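PDB 3OEP: urea carboxylase from Thermus thermophilus, which is of unknown function but combines KipI-like and KipA-like parts in one chain, its family being only tentatively linked to hydrolase activity and ATP binding. Local coordinates for residues 24-28 against 64-68; 148-153 against 168-174; 300-304 against 314-319; 336-341 against 367-373; 412-418 against 483-489. One frame throughout, in Å; residues are numbered along the deposited sequence. Where two conformers were deposited one is given.

Interaction 1: residues 24-28 against 64-68; sequences LAEAL and LKGLP
Leu67 is the knob of this contact, and the hollow it enters lies between Ala27 and Leu28 on one side of helix 15-30. Its CD1 methyl goes deepest, resting 3.7 Å from Leu28 CG and 3.8 Å from Ala27 CB, while its CD2 lies against the same alanine methyl. Because Ala27 ends at CB, the helix surface dips there, and Leu67 fits in. Leu67 has CG anti to its carbonyl carbon (chi1 -65°), which sends both methyls at the helix. Beside it, the ring of Pro68 closes the outer rim, with CD 3.9 Å from Ala27 CB. A second bump comes from Leu64: its CD2 meets Leu28 CD1 at 3.7 Å, the two side chains crossing at about a right angle, and Leu28 is wedged against both leucines of the other segment. Leu24 adds a looser edge, its CD2 4.0 Å from Leu64 O. No hydrogen bond joins the segments; apart from methyls lying against backbone carbonyls, the fit is apolar. Below, Leu24 rests on Leu46, and Leu28 and Leu64 share Leu48, on strand 45-50. Helix 15-30 packs against the end of helix 57-66 and the loop leaving it, consistent with a ferredoxin-like alpha/beta layer.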
# COMPACT_ATOMS: atom_id res chain seq x y z
N LEU A 24 17.83 -7.81 -12.85
CA LEU A 24 16.67 -8.62 -13.19
C LEU A 24 15.38 -7.81 -13.11
O LEU A 24 14.56 -7.85 -14.03
CB LEU A 24 16.59 -9.86 -12.30
CG LEU A 24 17.73 -10.87 -12.53
CD1 LEU A 24 17.69 -12.00 -11.51
CD2 LEU A 24 17.68 -11.42 -13.94
N ALA A 25 15.20 -7.07 -12.01
CA ALA A 25 14.00 -6.25 -11.85
C ALA A 25 13.89 -5.22 -12.97
O ALA A 25 12.82 -5.04 -13.55
CB ALA A 25 13.99 -5.56 -10.50
N GLU A 26 15.00 -4.54 -13.26
CA GLU A 26 15.01 -3.50 -14.30
C GLU A 26 14.63 -4.05 -15.67
O GLU A 26 13.85 -3.43 -16.39
CB GLU A 26 16.38 -2.81 -14.36
CG GLU A 26 16.61 -1.84 -13.21
CD GLU A 26 18.03 -1.31 -13.11
OE1 GLU A 26 18.91 -1.75 -13.90
OE2 GLU A 26 18.28 -0.46 -12.23
N ALA A 27 15.19 -5.21 -16.02
CA ALA A 27 14.89 -5.85 -17.30
C ALA A 27 13.41 -6.21 -17.42
O ALA A 27 12.80 -6.03 -18.48
CB ALA A 27 15.77 -7.08 -17.50
N LEU A 28 12.83 -6.71 -16.34
CA LEU A 28 11.40 -7.04 -16.31
C LEU A 28 10.53 -5.80 -16.42
O LEU A 28 9.55 -5.79 -17.17
CB LEU A 28 11.02 -7.81 -15.04
CG LEU A 28 11.46 -9.27 -14.96
CD1 LEU A 28 11.29 -9.79 -13.54
CD2 LEU A 28 10.69 -10.13 -15.96
N LEU A 64 13.30 -15.19 -16.99
CA LEU A 64 14.40 -14.59 -16.23
C LEU A 64 15.78 -14.98 -16.77
O LEU A 64 16.71 -14.17 -16.74
CB LEU A 64 14.30 -14.95 -14.74
CG LEU A 64 13.15 -14.30 -13.97
CD1 LEU A 64 12.96 -14.95 -12.60
CD2 LEU A 64 13.39 -12.81 -13.82
N LYS A 65 15.90 -16.21 -17.28
CA LYS A 65 17.17 -16.71 -17.83
C LYS A 65 17.56 -16.02 -19.14
O LYS A 65 18.74 -15.96 -19.49
CB LYS A 65 17.11 -18.22 -18.03
CG LYS A 65 16.95 -19.01 -16.74
N GLY A 66 16.56 -15.52 -19.87
CA GLY A 66 16.79 -14.85 -21.15
C GLY A 66 17.03 -13.35 -21.07
O GLY A 66 17.34 -12.72 -22.09
N LEU A 67 16.88 -12.77 -19.88
CA LEU A 67 17.06 -11.33 -19.70
C LEU A 67 18.54 -10.95 -19.65
O LEU A 67 19.39 -11.80 -19.37
CB LEU A 67 16.36 -10.85 -18.42
CG LEU A 67 14.83 -10.96 -18.40
CD1 LEU A 67 14.29 -10.59 -17.03
CD2 LEU A 67 14.20 -10.10 -19.49
N PRO A 68 18.86 -9.66 -19.91
CA PRO A 68 20.26 -9.23 -19.87
C PRO A 68 20.87 -9.30 -18.47
O PRO A 68 21.99 -9.79 -18.31
CB PRO A 68 20.20 -7.77 -20.35
CG PRO A 68 18.89 -7.63 -21.03
CD PRO A 68 17.97 -8.56 -20.33

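Interaction 2: residues 148-153 against 168-174; sequences HAVAVA and WNLLGTS
Val152 O is gripped twice by Asn169, through the backbone N at 2.9 Å and the side-chain ND2 at 3.0 Å, and the two donors come from opposite faces of the carbonyl plane. Asn169 CG is anti to the carbonyl carbon (chi1 -60°), which turns the amide so that ND2 reaches the same acceptor; ND2 also bonds Pro136 O. Val150 O likewise takes two donors, Leu171 N at 2.8 Å and Gly172 N at 3.2 Å. This is a classic beta bulge, and it shifts the antiparallel register by one residue. Beyond it Ser174 N gives His148 O a nearly straight bond of 2.7 Å. On the face carrying Ala151, its CB nestles against Trp168 CB and Leu170 CD2. Farther along, Ala153 CB sits squarely over the five-membered ring of Trp168, a CH-pi contact of 3.5 Å to the centroid. A serine at Trp168 would probably leave the Ala153 methyl without its aromatic platform and open a gap beside Phe125, whose ring meets the indole. On the reverse face Val152 CG1 meets Leu171 CD1 at 3.6 Å, beneath His107 of helix 100-108. Strand 77-83 flanks 169-174, and strand 156-159 flanks 149-153, placing the pair inside the sheet.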
# COMPACT_ATOMS: atom_id res chain seq x y z
N HIS A 148 11.35 15.03 5.09
CA HIS A 148 12.72 15.43 4.71
C HIS A 148 13.78 15.15 5.78
O HIS A 148 14.94 15.51 5.59
CB HIS A 148 12.78 16.88 4.24
CG HIS A 148 11.66 17.25 3.31
ND1 HIS A 148 11.40 16.56 2.15
CD2 HIS A 148 10.71 18.20 3.41
CE1 HIS A 148 10.35 17.09 1.55
NE2 HIS A 148 9.91 18.09 2.29
N ALA A 149 13.39 14.49 6.86
CA ALA A 149 14.34 14.09 7.90
C ALA A 149 15.36 13.11 7.33
O ALA A 149 15.00 12.16 6.62
CB ALA A 149 13.61 13.48 9.10
N VAL A 150 16.62 13.37 7.63
CA VAL A 150 17.74 12.50 7.27
C VAL A 150 18.17 11.76 8.54
O VAL A 150 18.44 12.38 9.57
CB VAL A 150 18.92 13.32 6.71
CG1 VAL A 150 20.16 12.45 6.52
CG2 VAL A 150 18.52 14.01 5.39
N ALA A 151 18.27 10.43 8.45
CA ALA A 151 18.38 9.60 9.65
C ALA A 151 19.30 8.41 9.46
O ALA A 151 19.56 7.99 8.33
CB ALA A 151 16.99 9.11 10.07
N VAL A 152 19.82 7.89 10.58
CA VAL A 152 20.68 6.71 10.54
C VAL A 152 20.24 5.64 11.53
O VAL A 152 19.73 5.93 12.61
CB VAL A 152 22.18 7.05 10.79
CG1 VAL A 152 22.71 7.99 9.71
CG2 VAL A 152 22.38 7.66 12.19
N ALA A 153 20.46 4.40 11.13
CA ALA A 153 20.29 3.26 12.03
C ALA A 153 21.21 2.16 11.52
O ALA A 153 21.07 1.70 10.38
CB ALA A 153 18.85 2.80 12.06
N TRP A 168 14.41 5.77 13.57
CA TRP A 168 15.80 6.03 13.17
C TRP A 168 16.30 7.32 13.83
O TRP A 168 15.51 8.15 14.29
CB TRP A 168 15.94 6.06 11.65
CG TRP A 168 15.88 4.69 11.02
CD1 TRP A 168 15.35 3.56 11.56
CD2 TRP A 168 16.37 4.32 9.72
NE1 TRP A 168 15.48 2.50 10.70
CE2 TRP A 168 16.10 2.94 9.56
CE3 TRP A 168 17.00 5.01 8.68
CZ2 TRP A 168 16.44 2.25 8.40
CZ3 TRP A 168 17.34 4.32 7.53
CH2 TRP A 168 17.06 2.95 7.40
N ASN A 169 17.62 7.45 13.91
CA ASN A 169 18.25 8.56 14.61
C ASN A 169 18.36 9.76 13.67
O ASN A 169 19.05 9.68 12.65
CB ASN A 169 19.63 8.15 15.11
CG ASN A 169 19.58 6.97 16.07
OD1 ASN A 169 19.18 7.12 17.23
ND2 ASN A 169 19.99 5.79 15.60
N LEU A 170 17.68 10.85 14.02
CA LEU A 170 17.54 12.00 13.12
C LEU A 170 18.73 12.94 13.21
O LEU A 170 18.98 13.55 14.25
CB LEU A 170 16.25 12.77 13.44
CG LEU A 170 14.96 11.95 13.55
CD1 LEU A 170 13.77 12.90 13.75
CD2 LEU A 170 14.75 11.06 12.33
N LEU A 171 19.47 13.04 12.11
CA LEU A 171 20.69 13.84 12.03
C LEU A 171 20.49 15.20 11.36
O LEU A 171 21.23 16.14 11.63
CB LEU A 171 21.78 13.10 11.26
CG LEU A 171 22.21 11.74 11.79
CD1 LEU A 171 23.47 11.29 11.07
CD2 LEU A 171 22.42 11.80 13.30
N GLY A 172 19.51 15.30 10.47
CA GLY A 172 19.30 16.55 9.76
C GLY A 172 18.08 16.56 8.87
O GLY A 172 17.18 15.72 8.99
N THR A 173 18.07 17.54 7.97
CA THR A 173 16.95 17.82 7.09
C THR A 173 17.46 17.93 5.65
O THR A 173 18.35 18.72 5.37
CB THR A 173 16.31 19.17 7.46
OG1 THR A 173 15.91 19.15 8.84
CG2 THR A 173 15.09 19.45 6.58
N SER A 174 16.88 17.15 4.75
CA SER A 174 17.23 17.25 3.33
C SER A 174 16.68 18.55 2.77
O SER A 174 15.54 18.93 3.06
CB SER A 174 16.67 16.07 2.55
OG SER A 174 16.93 16.21 1.15

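Interaction 3: residues 300-304 against 314-319; sequences ALLEG and LWPRGK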
# COMPACT_ATOMS: atom_id res chain seq x y z
N ALA A 300 -28.59 -0.20 0.91
CA ALA A 300 -28.73 1.10 0.30
C ALA A 300 -30.16 1.59 0.51
O ALA A 300 -31.10 0.78 0.55
CB ALA A 300 -28.38 1.05 -1.19
N LEU A 301 -30.31 2.90 0.65
CA LEU A 301 -31.61 3.53 0.90
C LEU A 301 -31.85 4.58 -0.17
O LEU A 301 -31.08 5.53 -0.30
CB LEU A 301 -31.64 4.21 2.27
CG LEU A 301 -31.57 3.34 3.52
CD1 LEU A 301 -31.63 4.23 4.75
CD2 LEU A 301 -32.69 2.33 3.53
N LEU A 302 -32.93 4.41 -0.93
CA LEU A 302 -33.26 5.34 -2.00
C LEU A 302 -34.77 5.50 -2.08
O LEU A 302 -35.49 4.52 -2.24
CB LEU A 302 -32.72 4.83 -3.34
CG LEU A 302 -32.99 5.70 -4.57
CD1 LEU A 302 -32.29 7.04 -4.42
CD2 LEU A 302 -32.55 5.00 -5.85
N GLU A 303 -35.24 6.75 -1.96
CA GLU A 303 -36.67 7.08 -2.06
C GLU A 303 -37.53 6.21 -1.12
O GLU A 303 -38.62 5.77 -1.49
CB GLU A 303 -37.15 6.95 -3.50
CG GLU A 303 -36.46 7.90 -4.47
CD GLU A 303 -36.98 7.78 -5.89
OE1 GLU A 303 -36.48 6.91 -6.64
OE2 GLU A 303 -37.89 8.55 -6.26
N GLY A 304 -37.01 5.98 0.09
CA GLY A 304 -37.73 5.21 1.11
C GLY A 304 -37.55 3.70 1.05
O GLY A 304 -37.91 3.01 2.01
N LEU A 314 -32.31 2.10 -10.71
CA LEU A 314 -32.38 3.43 -11.31
C LEU A 314 -32.25 4.45 -10.18
O LEU A 314 -32.91 4.35 -9.15
CB LEU A 314 -33.70 3.60 -12.07
CG LEU A 314 -33.87 4.81 -13.02
CD1 LEU A 314 -34.03 6.10 -12.24
CD2 LEU A 314 -32.73 4.94 -14.02
N TRP A 315 -31.37 5.41 -10.39
CA TRP A 315 -31.09 6.46 -9.42
C TRP A 315 -31.42 7.79 -10.11
O TRP A 315 -30.62 8.30 -10.89
CB TRP A 315 -29.62 6.34 -9.01
CG TRP A 315 -29.15 7.31 -7.96
CD1 TRP A 315 -29.91 8.17 -7.20
CD2 TRP A 315 -27.80 7.48 -7.52
NE1 TRP A 315 -29.10 8.88 -6.35
CE2 TRP A 315 -27.80 8.48 -6.53
CE3 TRP A 315 -26.58 6.91 -7.91
CZ2 TRP A 315 -26.63 8.91 -5.89
CZ3 TRP A 315 -25.41 7.34 -7.28
CH2 TRP A 315 -25.45 8.33 -6.29
N PRO A 316 -32.62 8.32 -9.85
CA PRO A 316 -33.07 9.48 -10.62
C PRO A 316 -32.41 10.78 -10.19
O PRO A 316 -32.03 10.93 -9.03
CB PRO A 316 -34.58 9.55 -10.33
CG PRO A 316 -34.94 8.25 -9.73
CD PRO A 316 -33.71 7.77 -9.03
N ARG A 317 -32.28 11.71 -11.14
CA ARG A 317 -31.72 13.03 -10.89
C ARG A 317 -32.37 13.66 -9.66
O ARG A 317 -33.60 13.65 -9.53
CB ARG A 317 -31.93 13.93 -12.11
CG ARG A 317 -31.62 15.39 -11.87
CD ARG A 317 -31.83 16.18 -13.16
NE ARG A 317 -30.71 16.01 -14.07
CZ ARG A 317 -30.75 16.19 -15.39
NH1 ARG A 317 -31.89 16.54 -16.00
NH2 ARG A 317 -29.65 16.02 -16.10
N GLY A 318 -31.54 14.19 -8.77
CA GLY A 318 -32.01 14.92 -7.60
C GLY A 318 -32.40 14.07 -6.41
O GLY A 318 -32.73 14.61 -5.36
N LYS A 319 -32.36 12.74 -6.55
CA LYS A 319 -32.70 11.85 -5.45
C LYS A 319 -31.44 11.45 -4.68
O LYS A 319 -30.38 11.25 -5.28
CB LYS A 319 -33.43 10.60 -5.94
CG LYS A 319 -34.71 10.91 -6.75
CD LYS A 319 -35.70 11.76 -5.98
CE LYS A 319 -37.01 11.93 -6.75
NZ LYS A 319 -38.05 12.62 -5.94
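Leu302 and Glu303 reach across to the 314-319 segment with two quite different side chains. The leucine plugs in by its branches: CD2 abuts Leu314 O at 3.4 Å, and CD1 lies 3.8 Å from Trp315 CD1 and 4.0 Å from Lys319 CB. With CG opposite the backbone N (chi1 -180°) the isobutyl group extends straight at its partners, crossing the indole at about a right angle. Glu303 spans the outer rim. Its OE1 rests by Pro316 CG at 3.7 Å, and the glutamate crosses the lysine chain at about a right angle, OE2 3.5 Å from Lys319 CE. The charged ends are opposite in sign, yet Glu303 OE2 and Lys319 NZ stay 4.1 Å apart, beyond a salt bridge, so any attraction is probably loose.

What positions this shell is a type II turn from Pro316 to Lys319, closed by Lys319 N to Pro316 O, with Gly318 at positive phi. Trp315, just before the turn, braces it: its NE1 bonds Lys319 O at 2.9 Å from above the carbonyl plane, which ties the indole to the far end of the turn and fixes its rotation beside Leu302. Farther out, Arg317 N is held by Asp288 OD1 and Arg317 NE by Leu286 O, while Leu321 touches both Leu302 and Trp315. Strand 298-302 belongs to a six-stranded antiparallel sheet and strand 311-315 to a five-stranded one. The contact joins strand ends of two sheets at their border, an apolar plug under a charged rim, within the carboxyltransferase subdomain A and B part, one of the two cyclophilin-like family regions.

Interaction 4: residues 336-341 against 367-373; sequences VAGGLE and LGLEALR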
# COMPACT_ATOMS: atom_id res chain seq x y z
N VAL A 336 -21.35 2.79 -11.16
CA VAL A 336 -22.29 3.48 -12.04
C VAL A 336 -22.02 3.07 -13.48
O VAL A 336 -20.86 2.89 -13.87
CB VAL A 336 -22.22 5.01 -11.89
CG1 VAL A 336 -22.60 5.42 -10.47
CG2 VAL A 336 -20.84 5.53 -12.26
N ALA A 337 -23.08 2.92 -14.26
CA ALA A 337 -22.97 2.53 -15.65
C ALA A 337 -22.07 3.52 -16.38
O ALA A 337 -22.35 4.73 -16.37
CB ALA A 337 -24.34 2.47 -16.30
N GLY A 338 -21.01 3.01 -16.99
CA GLY A 338 -20.01 3.84 -17.66
C GLY A 338 -18.74 4.05 -16.86
O GLY A 338 -17.70 4.38 -17.43
N GLY A 339 -18.81 3.84 -15.54
CA GLY A 339 -17.65 4.04 -14.66
C GLY A 339 -17.41 5.50 -14.35
O GLY A 339 -17.98 6.39 -15.00
N LEU A 340 -16.56 5.77 -13.36
CA LEU A 340 -16.26 7.14 -12.96
C LEU A 340 -15.05 7.68 -13.72
O LEU A 340 -14.09 6.95 -13.99
CB LEU A 340 -15.99 7.22 -11.46
CG LEU A 340 -17.16 6.84 -10.56
CD1 LEU A 340 -16.70 6.77 -9.11
CD2 LEU A 340 -18.32 7.83 -10.74
N GLU A 341 -15.11 8.97 -14.06
CA GLU A 341 -14.00 9.68 -14.67
C GLU A 341 -12.95 9.99 -13.61
O GLU A 341 -13.24 10.67 -12.63
CB GLU A 341 -14.46 10.98 -15.33
CG GLU A 341 -13.36 11.63 -16.16
CD GLU A 341 -13.67 13.03 -16.66
OE1 GLU A 341 -14.84 13.46 -16.62
OE2 GLU A 341 -12.72 13.70 -17.11
N LEU A 367 -18.61 13.93 -8.91
CA LEU A 367 -18.03 12.85 -9.71
C LEU A 367 -18.78 12.73 -11.02
O LEU A 367 -20.00 12.93 -11.05
CB LEU A 367 -18.13 11.52 -8.97
CG LEU A 367 -17.55 11.48 -7.55
CD1 LEU A 367 -17.52 10.04 -7.04
CD2 LEU A 367 -16.17 12.10 -7.50
N GLY A 368 -18.05 12.40 -12.08
CA GLY A 368 -18.62 12.28 -13.42
C GLY A 368 -18.47 10.90 -14.03
O GLY A 368 -17.67 10.09 -13.55
N LEU A 369 -19.23 10.64 -15.09
CA LEU A 369 -19.14 9.39 -15.84
C LEU A 369 -17.94 9.41 -16.80
O LEU A 369 -17.65 10.44 -17.43
CB LEU A 369 -20.43 9.13 -16.63
CG LEU A 369 -21.74 9.05 -15.84
CD1 LEU A 369 -22.92 8.83 -16.77
CD2 LEU A 369 -21.68 7.95 -14.78
N GLU A 370 -17.24 8.29 -16.90
CA GLU A 370 -16.14 8.17 -17.86
C GLU A 370 -16.69 8.24 -19.29
O GLU A 370 -16.10 8.87 -20.16
CB GLU A 370 -15.35 6.88 -17.64
CG GLU A 370 -14.35 6.50 -18.74
CD GLU A 370 -13.33 7.58 -19.04
OE1 GLU A 370 -12.82 7.62 -20.19
OE2 GLU A 370 -13.02 8.39 -18.14
N ALA A 371 -17.84 7.60 -19.51
CA ALA A 371 -18.50 7.58 -20.81
C ALA A 371 -19.99 7.28 -20.64
O ALA A 371 -20.41 6.78 -19.59
CB ALA A 371 -17.86 6.55 -21.71
N LEU A 372 -20.77 7.57 -21.68
CA LEU A 372 -22.18 7.21 -21.69
C LEU A 372 -22.32 5.78 -22.22
O LEU A 372 -22.12 5.53 -23.41
CB LEU A 372 -23.00 8.17 -22.57
CG LEU A 372 -23.22 9.58 -22.01
CD1 LEU A 372 -23.89 10.47 -23.06
CD2 LEU A 372 -24.05 9.52 -20.74
N ARG A 373 -22.63 4.86 -21.32
CA ARG A 373 -22.76 3.44 -21.65
C ARG A 373 -24.02 2.93 -20.95
O ARG A 373 -23.94 2.23 -19.94
CB ARG A 373 -21.53 2.67 -21.18
CG ARG A 373 -20.22 3.10 -21.81
CD ARG A 373 -20.05 2.54 -23.21
NE ARG A 373 -18.80 2.97 -23.82
CZ ARG A 373 -18.61 4.11 -24.49
NH1 ARG A 373 -19.60 4.98 -24.67
NH2 ARG A 373 -17.41 4.38 -25.00
O HOH W 1 -23.03 5.86 -18.70
O HOH W 2 -12.09 6.65 -15.65
O HOH W 3 -17.30 12.93 -16.36
O HOH W 4 -15.27 12.30 -11.76
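Leu340 and Leu369 form a single backbone bridge just after a type II beta turn, Val336 to Gly339, which carries the chain away from strand 331-336. Here the two segments are tightly joined. Glu370 N bonds Gly339 O at 2.8 Å, and Glu341 N bonds Gly368 O at the same length, each donor approaching from above the carbonyl plane. Gly338 is pressed against the other chain, its CA 3.5 Å from Ala371 O, and a side chain there would strike that oxygen. The buried apolar part lies on the inner side, where Leu369 CD2 meets Val336 CG2 at 3.6 Å and Leu340 CD1 faces Leu367 CD1 more loosely at 4.0 Å. Asn267 anchors the turn by bonding both Val336 O and Gly338 N.

The outer side is wetter. Glu341 runs out extended and its OE1, which also takes Arg219 N, shares a water with Leu369 O; another water links Glu341 O to Gly368 N. The carboxylates of Glu341 and Glu370 stand nearly perpendicular, planes 80° apart, their OE2 atoms 5.4 Å from each other, a spacing that probably limits repulsion. Near the Gly338 end a water bridges the two segments: it donates to Ala337 O at 2.7 Å and to Ala371 O, and accepts from Arg373 N at 2.8 Å.

Interaction 5: residues 412-418 against 483-489; sequences PFRVARA and ARPGVEI
Phe413 and Ile489 hold each other by a reciprocal pair of backbone bonds, Phe413 N to Ile489 O at 2.9 Å and Ile489 N to Phe413 O at 2.8 Å. Val415 continues the pairing with its N on Val487 O, and its O accepts Gly486 N at 2.8 Å from the type II turn Arg484 to Val487. Apolar contacts gather on Val415: its CG2 lies 4.0 Å from Ile489 CG1 and close to Val487 CB. Past the corner at Ala416, Ala418 CB meets Ala483 CB at 3.8 Å. The polar side chains work along the rim. Glu488, bent at chi2 (-81°), brings OE1 to 3.4 Å from Pro412 CB and OE2 beside the Arg414 chain. Its carboxylate is nearly parallel to the guanidinium, 19° apart, but the charges meet through a water, 2.8 Å from both Arg414 NH2 and Glu488 OE2; Arg414 NH1 bonds a glycerol, probably from the crystallisation liquor. A leucine in place of Glu488 would probably leave that water without the carboxylate it donates to and the Arg414 charge without its nearby negative partner. Strand 413-418 pairs on its other side with 422-426, and 488-492 with 390-396. This is an antiparallel join inside the seven-stranded sheet of a cyclophilin-like clan domain.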
# COMPACT_ATOMS: atom_id res chain seq x y z
N PRO A 412 -8.37 -19.94 18.37
CA PRO A 412 -8.93 -18.77 17.69
C PRO A 412 -8.18 -17.47 17.98
O PRO A 412 -7.68 -17.25 19.09
CB PRO A 412 -10.36 -18.70 18.25
CG PRO A 412 -10.30 -19.41 19.55
CD PRO A 412 -9.27 -20.48 19.40
N PHE A 413 -8.13 -16.63 16.95
CA PHE A 413 -7.70 -15.25 17.09
C PHE A 413 -8.93 -14.36 16.97
O PHE A 413 -10.01 -14.82 16.59
CB PHE A 413 -6.67 -14.90 16.01
CG PHE A 413 -5.33 -15.52 16.24
CD1 PHE A 413 -5.11 -16.86 15.97
CD2 PHE A 413 -4.28 -14.76 16.75
CE1 PHE A 413 -3.86 -17.44 16.20
CE2 PHE A 413 -3.04 -15.33 16.98
CZ PHE A 413 -2.83 -16.67 16.70
N ARG A 414 -8.77 -13.10 17.33
CA ARG A 414 -9.84 -12.12 17.29
C ARG A 414 -9.30 -10.84 16.66
O ARG A 414 -8.18 -10.44 16.96
CB ARG A 414 -10.33 -11.86 18.72
CG ARG A 414 -11.62 -11.08 18.83
CD ARG A 414 -12.13 -11.07 20.28
NE ARG A 414 -11.28 -10.25 21.16
CZ ARG A 414 -10.40 -10.71 22.05
NH1 ARG A 414 -9.71 -9.85 22.78
NH2 ARG A 414 -10.21 -12.01 22.24
N VAL A 415 -10.09 -10.22 15.79
CA VAL A 415 -9.65 -8.98 15.14
C VAL A 415 -9.66 -7.84 16.16
O VAL A 415 -10.67 -7.60 16.82
CB VAL A 415 -10.57 -8.61 13.96
CG1 VAL A 415 -10.19 -7.23 13.39
CG2 VAL A 415 -10.51 -9.68 12.87
N ALA A 416 -8.53 -7.15 16.30
CA ALA A 416 -8.43 -5.98 17.17
C ALA A 416 -8.75 -4.70 16.40
O ALA A 416 -9.48 -3.83 16.88
CB ALA A 416 -7.04 -5.89 17.78
N ARG A 417 -8.18 -4.61 15.20
CA ARG A 417 -8.35 -3.46 14.31
C ARG A 417 -8.20 -3.94 12.88
O ARG A 417 -7.46 -4.88 12.61
CB ARG A 417 -7.29 -2.40 14.62
N ALA A 418 -8.93 -3.30 11.96
CA ALA A 418 -8.91 -3.69 10.56
C ALA A 418 -9.06 -2.47 9.67
O ALA A 418 -9.99 -1.69 9.84
CB ALA A 418 -10.01 -4.68 10.25
N ALA A 483 -13.31 -7.49 7.41
CA ALA A 483 -12.98 -7.68 8.82
C ALA A 483 -13.38 -6.45 9.64
O ALA A 483 -13.33 -5.32 9.15
CB ALA A 483 -11.48 -7.94 8.98
N ARG A 484 -13.81 -6.70 10.87
CA ARG A 484 -14.06 -5.65 11.84
C ARG A 484 -13.68 -6.16 13.23
O ARG A 484 -13.60 -7.38 13.43
CB ARG A 484 -15.53 -5.22 11.80
CG ARG A 484 -16.53 -6.35 11.90
CD ARG A 484 -17.95 -5.84 11.59
NE ARG A 484 -18.42 -4.86 12.58
CZ ARG A 484 -19.47 -4.06 12.42
NH1 ARG A 484 -20.19 -4.09 11.30
NH2 ARG A 484 -19.81 -3.22 13.40
N PRO A 485 -13.43 -5.25 14.19
CA PRO A 485 -13.07 -5.67 15.54
C PRO A 485 -14.04 -6.69 16.12
O PRO A 485 -15.25 -6.52 16.01
CB PRO A 485 -13.12 -4.36 16.33
CG PRO A 485 -12.80 -3.32 15.34
CD PRO A 485 -13.45 -3.78 14.06
N GLY A 486 -13.49 -7.75 16.72
CA GLY A 486 -14.31 -8.77 17.38
C GLY A 486 -14.59 -10.01 16.57
O GLY A 486 -15.00 -11.03 17.13
N VAL A 487 -14.37 -9.94 15.26
CA VAL A 487 -14.55 -11.12 14.40
C VAL A 487 -13.54 -12.20 14.80
O VAL A 487 -12.35 -11.93 14.97
CB VAL A 487 -14.42 -10.78 12.90
CG1 VAL A 487 -14.45 -12.07 12.05
CG2 VAL A 487 -15.56 -9.83 12.48
N GLU A 488 -14.04 -13.42 14.95
CA GLU A 488 -13.20 -14.55 15.31
C GLU A 488 -12.55 -15.12 14.05
O GLU A 488 -13.21 -15.26 13.01
CB GLU A 488 -14.02 -15.62 16.03
CG GLU A 488 -14.52 -15.17 17.41
CD GLU A 488 -13.46 -15.29 18.50
OE1 GLU A 488 -12.85 -16.37 18.63
OE2 GLU A 488 -13.27 -14.31 19.26
N ILE A 489 -11.26 -15.43 14.17
CA ILE A 489 -10.45 -15.94 13.06
C ILE A 489 -9.91 -17.33 13.42
O ILE A 489 -9.33 -17.51 14.49
CB ILE A 489 -9.26 -15.01 12.76
CG1 ILE A 489 -9.72 -13.57 12.53
CG2 ILE A 489 -8.47 -15.52 11.55
CD1 ILE A 489 -10.69 -13.42 11.37
O HOH W 5 -11.33 -14.39 21.25

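Interactions 2 and 5 join neighbouring antiparallel strands inside two seven-stranded sheets with the same strand order, one in each family half of the chain. Interaction 2 is largely buried, whereas interaction 5 runs from a buried apolar centre to a charged, watered rim. Interactions 3 and 4 lie closer together, with centres about 17 Å apart, and both reach the six-stranded sheet; one is made by side chains without a hydrogen bond between its segments, the other by backbone bonds and waters. Interaction 1 alone is built on a helix, and its mostly leucine fit contrasts with the carbonyl-gripping chemistry of interactions 2 and 5. Its centre lies about 53 Å from that of interaction 3.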